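Local coordinates for protein fusolin (Unidentified entomopoxvirus, PDB 4YN2) that forms the crystalline spindles of an entomopoxvirus, which enhance virulence, and probably attacks chitin as a lytic polysaccharide monooxygenase, at residues N66-Y76 / Q213-N224. Residues are numbered along the deposited sequence; the frame is centred on the assembly and turned at random.
Sequences NEYAALAGPDY and QRLDPVGEGFYN. With NAG (2-acetamido-2-deoxy-beta-D-glucopyranose), chain B.
Y76 lies against the turn between strands 206-214 and 220-231, illustrating how a loop that leaves a sheet can still be gripped by it. Its CG sits between the backbone N and the carbonyl carbon (chi1 59°), which brings the ring over R214 O, 3.9 Å from the ring plane and above its centre. The amide of Q213 runs nearly parallel to that ring, with NE2 3.3 Å from Y76 CB. This amide is itself held in place, NE2 donating to both R214 O and G219 O. Beyond it, Y76 OH packs on L215 CD2 and donates to NAG O7 at 3.1 Å, where the two residues help line the glycan pocket.

The loop grows out of the short strand 69-71, which pairs antiparallel with 220-224 along one side of the beta-sandwich core of this monooxygenase family. Here Y68 O accepts from Y223 N at 2.9 Å and Y68 CB lies 3.7 Å from N224 ND2, while A70 and G221, a hydrogen-bonded pair, exchange two backbone hydrogen bonds. On the face carrying A69 and F222, L71 CD2 crosses the bent side chain of E220, 3.2 Å from OE1, and meets V218 CG1. The F222 ring touches A69 CB and H1, a zinc ligand.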
loop_
_atom_site.group_PDB
_atom_site.type_symbol
_atom_site.label_atom_id
_atom_site.label_comp_id
_atom_site.label_asym_id
_atom_site.label_seq_id
_atom_site.Cartn_x
_atom_site.Cartn_y
_atom_site.Cartn_z
ATOM N N ASN A 66 11.088 1.995 -10.010
ATOM C CA ASN A 66 12.156 2.606 -9.213
ATOM C C ASN A 66 12.267 4.139 -9.435
ATOM O O ASN A 66 13.180 4.750 -8.890
ATOM C CB ASN A 66 13.508 1.942 -9.495
ATOM C CG ASN A 66 14.076 2.201 -10.873
ATOM O OD1 ASN A 66 13.351 2.474 -11.826
ATOM N ND2 ASN A 66 15.386 2.123 -11.009
ATOM N N GLU A 67 11.364 4.757 -10.230
ATOM C CA GLU A 67 11.409 6.188 -10.494
ATOM C C GLU A 67 10.041 6.860 -10.229
ATOM O O GLU A 67 9.590 7.699 -11.006
ATOM C CB GLU A 67 11.905 6.466 -11.921
ATOM C CG GLU A 67 12.405 7.895 -12.105
ATOM C CD GLU A 67 12.994 8.180 -13.466
ATOM O OE1 GLU A 67 14.215 8.448 -13.541
ATOM O OE2 GLU A 67 12.245 8.092 -14.462
ATOM N N TYR A 68 9.428 6.559 -9.076
ATOM C CA TYR A 68 8.203 7.242 -8.637
ATOM C C TYR A 68 8.730 8.429 -7.909
ATOM O O TYR A 68 8.927 8.391 -6.702
ATOM C CB TYR A 68 7.299 6.339 -7.795
ATOM C CG TYR A 68 6.362 5.509 -8.644
ATOM C CD1 TYR A 68 6.819 4.842 -9.773
ATOM C CD2 TYR A 68 4.995 5.496 -8.394
ATOM C CE1 TYR A 68 5.948 4.137 -10.604
ATOM C CE2 TYR A 68 4.118 4.771 -9.198
ATOM C CZ TYR A 68 4.601 4.077 -10.295
ATOM O OH TYR A 68 3.727 3.369 -11.091
ATOM N N ALA A 69 9.140 9.426 -8.695
ATOM C CA ALA A 69 9.899 10.559 -8.217
ATOM C C ALA A 69 9.321 11.872 -8.616
ATOM O O ALA A 69 8.520 11.959 -9.532
ATOM C CB ALA A 69 11.310 10.466 -8.763
ATOM N N ALA A 70 9.758 12.904 -7.917
ATOM C CA ALA A 70 9.395 14.291 -8.189
ATOM C C ALA A 70 10.569 15.191 -7.820
ATOM O O ALA A 70 11.232 14.935 -6.813
ATOM C CB ALA A 70 8.156 14.674 -7.400
ATOM N N LEU A 71 10.839 16.218 -8.638
ATOM C CA LEU A 71 11.928 17.174 -8.401
ATOM C C LEU A 71 11.416 18.346 -7.563
ATOM O O LEU A 71 10.497 19.040 -7.996
ATOM C CB LEU A 71 12.488 17.697 -9.734
ATOM C CG LEU A 71 13.011 16.656 -10.704
ATOM C CD1 LEU A 71 13.544 17.322 -11.969
ATOM C CD2 LEU A 71 14.088 15.802 -10.065
ATOM N N ALA A 72 11.980 18.545 -6.370
ATOM C CA ALA A 72 11.582 19.638 -5.484
ATOM C C ALA A 72 12.500 20.861 -5.578
ATOM O O ALA A 72 12.115 21.928 -5.118
ATOM C CB ALA A 72 11.549 19.155 -4.045
ATOM N N GLY A 73 13.696 20.717 -6.131
ATOM C CA GLY A 73 14.618 21.837 -6.204
ATOM C C GLY A 73 15.288 22.086 -4.870
ATOM O O GLY A 73 15.216 21.241 -3.972
ATOM N N PRO A 74 15.943 23.253 -4.697
ATOM C CA PRO A 74 16.704 23.494 -3.455
ATOM C C PRO A 74 15.887 23.595 -2.164
ATOM O O PRO A 74 16.440 23.368 -1.091
ATOM C CB PRO A 74 17.411 24.838 -3.720
ATOM C CG PRO A 74 17.326 25.071 -5.151
ATOM C CD PRO A 74 16.138 24.346 -5.670
ATOM N N ASP A 75 14.601 23.954 -2.257
ATOM C CA ASP A 75 13.723 24.122 -1.093
ATOM C C ASP A 75 12.829 22.871 -0.872
ATOM O O ASP A 75 11.653 22.988 -0.546
ATOM C CB ASP A 75 12.869 25.397 -1.250
ATOM C CG ASP A 75 11.978 25.411 -2.472
ATOM O OD1 ASP A 75 12.387 24.836 -3.511
ATOM O OD2 ASP A 75 10.885 26.025 -2.404
ATOM N N TYR A 76 13.435 21.679 -0.968
ATOM C CA TYR A 76 12.801 20.371 -0.720
ATOM C C TYR A 76 12.289 20.238 0.733
ATOM O O TYR A 76 11.474 19.372 1.019
ATOM C CB TYR A 76 13.797 19.219 -1.030
ATOM C CG TYR A 76 15.060 19.284 -0.208
ATOM C CD1 TYR A 76 15.077 18.855 1.109
ATOM C CD2 TYR A 76 16.213 19.880 -0.713
ATOM C CE1 TYR A 76 16.194 19.031 1.913
ATOM C CE2 TYR A 76 17.350 20.035 0.075
ATOM C CZ TYR A 76 17.340 19.602 1.386
ATOM O OH TYR A 76 18.463 19.772 2.160
ATOM N N GLN A 213 14.108 11.487 0.265
ATOM C CA GLN A 213 14.448 12.802 -0.245
ATOM C C GLN A 213 15.939 13.058 -0.264
ATOM O O GLN A 213 16.574 13.001 0.781
ATOM C CB GLN A 213 13.769 13.846 0.637
ATOM C CG GLN A 213 14.012 15.306 0.230
ATOM C CD GLN A 213 13.587 15.590 -1.181
ATOM O OE1 GLN A 213 12.438 15.358 -1.562
ATOM N NE2 GLN A 213 14.464 16.153 -1.985
ATOM N N ARG A 214 16.482 13.415 -1.428
ATOM C CA ARG A 214 17.883 13.807 -1.526
ATOM C C ARG A 214 18.054 15.240 -1.053
ATOM O O ARG A 214 17.215 16.082 -1.374
ATOM C CB ARG A 214 18.394 13.715 -2.964
ATOM C CG ARG A 214 18.476 12.313 -3.513
ATOM C CD ARG A 214 18.915 12.267 -4.977
ATOM N NE ARG A 214 20.231 12.890 -5.209
ATOM C CZ ARG A 214 21.120 12.529 -6.134
ATOM N NH1 ARG A 214 20.875 11.501 -6.939
ATOM N NH2 ARG A 214 22.273 13.178 -6.244
ATOM N N LEU A 215 19.148 15.522 -0.330
ATOM C CA LEU A 215 19.463 16.871 0.133
ATOM C C LEU A 215 20.485 17.491 -0.810
ATOM O O LEU A 215 21.681 17.493 -0.525
ATOM C CB LEU A 215 19.993 16.885 1.570
ATOM C CG LEU A 215 19.167 16.127 2.617
ATOM C CD1 LEU A 215 19.943 15.028 3.159
ATOM C CD2 LEU A 215 18.797 16.995 3.778
ATOM N N ASP A 216 20.030 17.975 -1.955
ATOM C CA ASP A 216 20.930 18.613 -2.915
ATOM C C ASP A 216 20.146 19.634 -3.752
ATOM O O ASP A 216 18.911 19.642 -3.683
ATOM C CB ASP A 216 21.636 17.549 -3.777
ATOM C CG ASP A 216 20.737 16.625 -4.561
ATOM O OD1 ASP A 216 19.730 17.104 -5.109
ATOM O OD2 ASP A 216 21.087 15.435 -4.689
ATOM N N PRO A 217 20.828 20.505 -4.534
ATOM C CA PRO A 217 20.101 21.532 -5.297
ATOM C C PRO A 217 18.986 21.020 -6.215
ATOM O O PRO A 217 17.995 21.716 -6.354
ATOM C CB PRO A 217 21.212 22.185 -6.116
ATOM C CG PRO A 217 22.403 22.067 -5.236
ATOM C CD PRO A 217 22.287 20.686 -4.684
ATOM N N VAL A 218 19.145 19.847 -6.850
ATOM C CA VAL A 218 18.125 19.291 -7.748
ATOM C C VAL A 218 16.904 18.834 -6.905
ATOM O O VAL A 218 15.773 18.951 -7.346
ATOM C CB VAL A 218 18.703 18.147 -8.637
ATOM C CG1 VAL A 218 17.606 17.453 -9.438
ATOM C CG2 VAL A 218 19.778 18.688 -9.578
ATOM N N GLY A 219 17.158 18.326 -5.714
ATOM C CA GLY A 219 16.109 17.928 -4.789
ATOM C C GLY A 219 15.193 16.824 -5.265
ATOM O O GLY A 219 13.985 16.891 -5.017
ATOM N N GLU A 220 15.730 15.818 -5.954
ATOM C CA GLU A 220 14.894 14.699 -6.368
ATOM C C GLU A 220 14.478 13.890 -5.141
ATOM O O GLU A 220 15.286 13.644 -4.245
ATOM C CB GLU A 220 15.585 13.794 -7.380
ATOM C CG GLU A 220 14.627 12.766 -7.977
ATOM C CD GLU A 220 14.893 12.309 -9.403
ATOM O OE1 GLU A 220 15.624 13.009 -10.139
ATOM O OE2 GLU A 220 14.295 11.292 -9.816
ATOM N N GLY A 221 13.206 13.555 -5.093
ATOM C CA GLY A 221 12.627 12.747 -4.029
ATOM C C GLY A 221 11.859 11.594 -4.619
ATOM O O GLY A 221 11.298 11.726 -5.708
ATOM N N PHE A 222 11.817 10.472 -3.902
ATOM C CA PHE A 222 11.132 9.251 -4.321
ATOM C C PHE A 222 10.016 9.003 -3.353
ATOM O O PHE A 222 10.243 9.052 -2.149
ATOM C CB PHE A 222 12.108 8.077 -4.386
ATOM C CG PHE A 222 13.242 8.385 -5.338
ATOM C CD1 PHE A 222 14.328 9.144 -4.924
ATOM C CD2 PHE A 222 13.146 8.060 -6.683
ATOM C CE1 PHE A 222 15.316 9.529 -5.824
ATOM C CE2 PHE A 222 14.124 8.470 -7.589
ATOM C CZ PHE A 222 15.224 9.170 -7.146
ATOM N N TYR A 223 8.802 8.796 -3.866
ATOM C CA TYR A 223 7.596 8.649 -3.054
ATOM C C TYR A 223 6.863 7.385 -3.401
ATOM O O TYR A 223 6.526 7.187 -4.575
ATOM C CB TYR A 223 6.658 9.834 -3.304
ATOM C CG TYR A 223 7.265 11.197 -3.059
ATOM C CD1 TYR A 223 8.151 11.760 -3.970
ATOM C CD2 TYR A 223 6.865 11.974 -1.977
ATOM C CE1 TYR A 223 8.710 13.016 -3.750
ATOM C CE2 TYR A 223 7.382 13.245 -1.771
ATOM C CZ TYR A 223 8.292 13.773 -2.667
ATOM O OH TYR A 223 8.803 15.018 -2.412
ATOM N N ASN A 224 6.629 6.513 -2.414
ATOM C CA ASN A 224 5.926 5.244 -2.634
ATOM C C ASN A 224 4.824 5.022 -1.657
ATOM O O ASN A 224 5.021 5.213 -0.463
ATOM C CB ASN A 224 6.875 4.063 -2.499
ATOM C CG ASN A 224 7.911 3.828 -3.580
ATOM O OD1 ASN A 224 8.585 2.802 -3.552
ATOM N ND2 ASN A 224 7.986 4.612 -4.633
HETATM C C1 NAG B . 14.866 20.634 7.825
HETATM C C2 NAG B . 15.967 21.240 6.958
HETATM C C3 NAG B . 16.202 22.685 7.394
HETATM C C4 NAG B . 14.891 23.465 7.397
HETATM C C5 NAG B . 13.862 22.750 8.268
HETATM C C6 NAG B . 12.498 23.399 8.277
HETATM C C7 NAG B . 17.767 19.784 6.088
HETATM C C8 NAG B . 19.074 19.120 6.409
HETATM N N2 NAG B . 17.190 20.465 7.095
HETATM O O3 NAG B . 17.126 23.279 6.488
HETATM O O4 NAG B . 15.111 24.763 7.935
HETATM O O5 NAG B . 13.680 21.415 7.778
HETATM O O6 NAG B . 11.824 23.241 7.035
HETATM O O7 NAG B . 17.261 19.713 4.971
HETATM O O HOH W 1 15.240 11.240 -12.558
HETATM O O HOH W 2 9.983 4.369 -6.836
HETATM O O HOH W 3 10.814 15.724 -3.979
#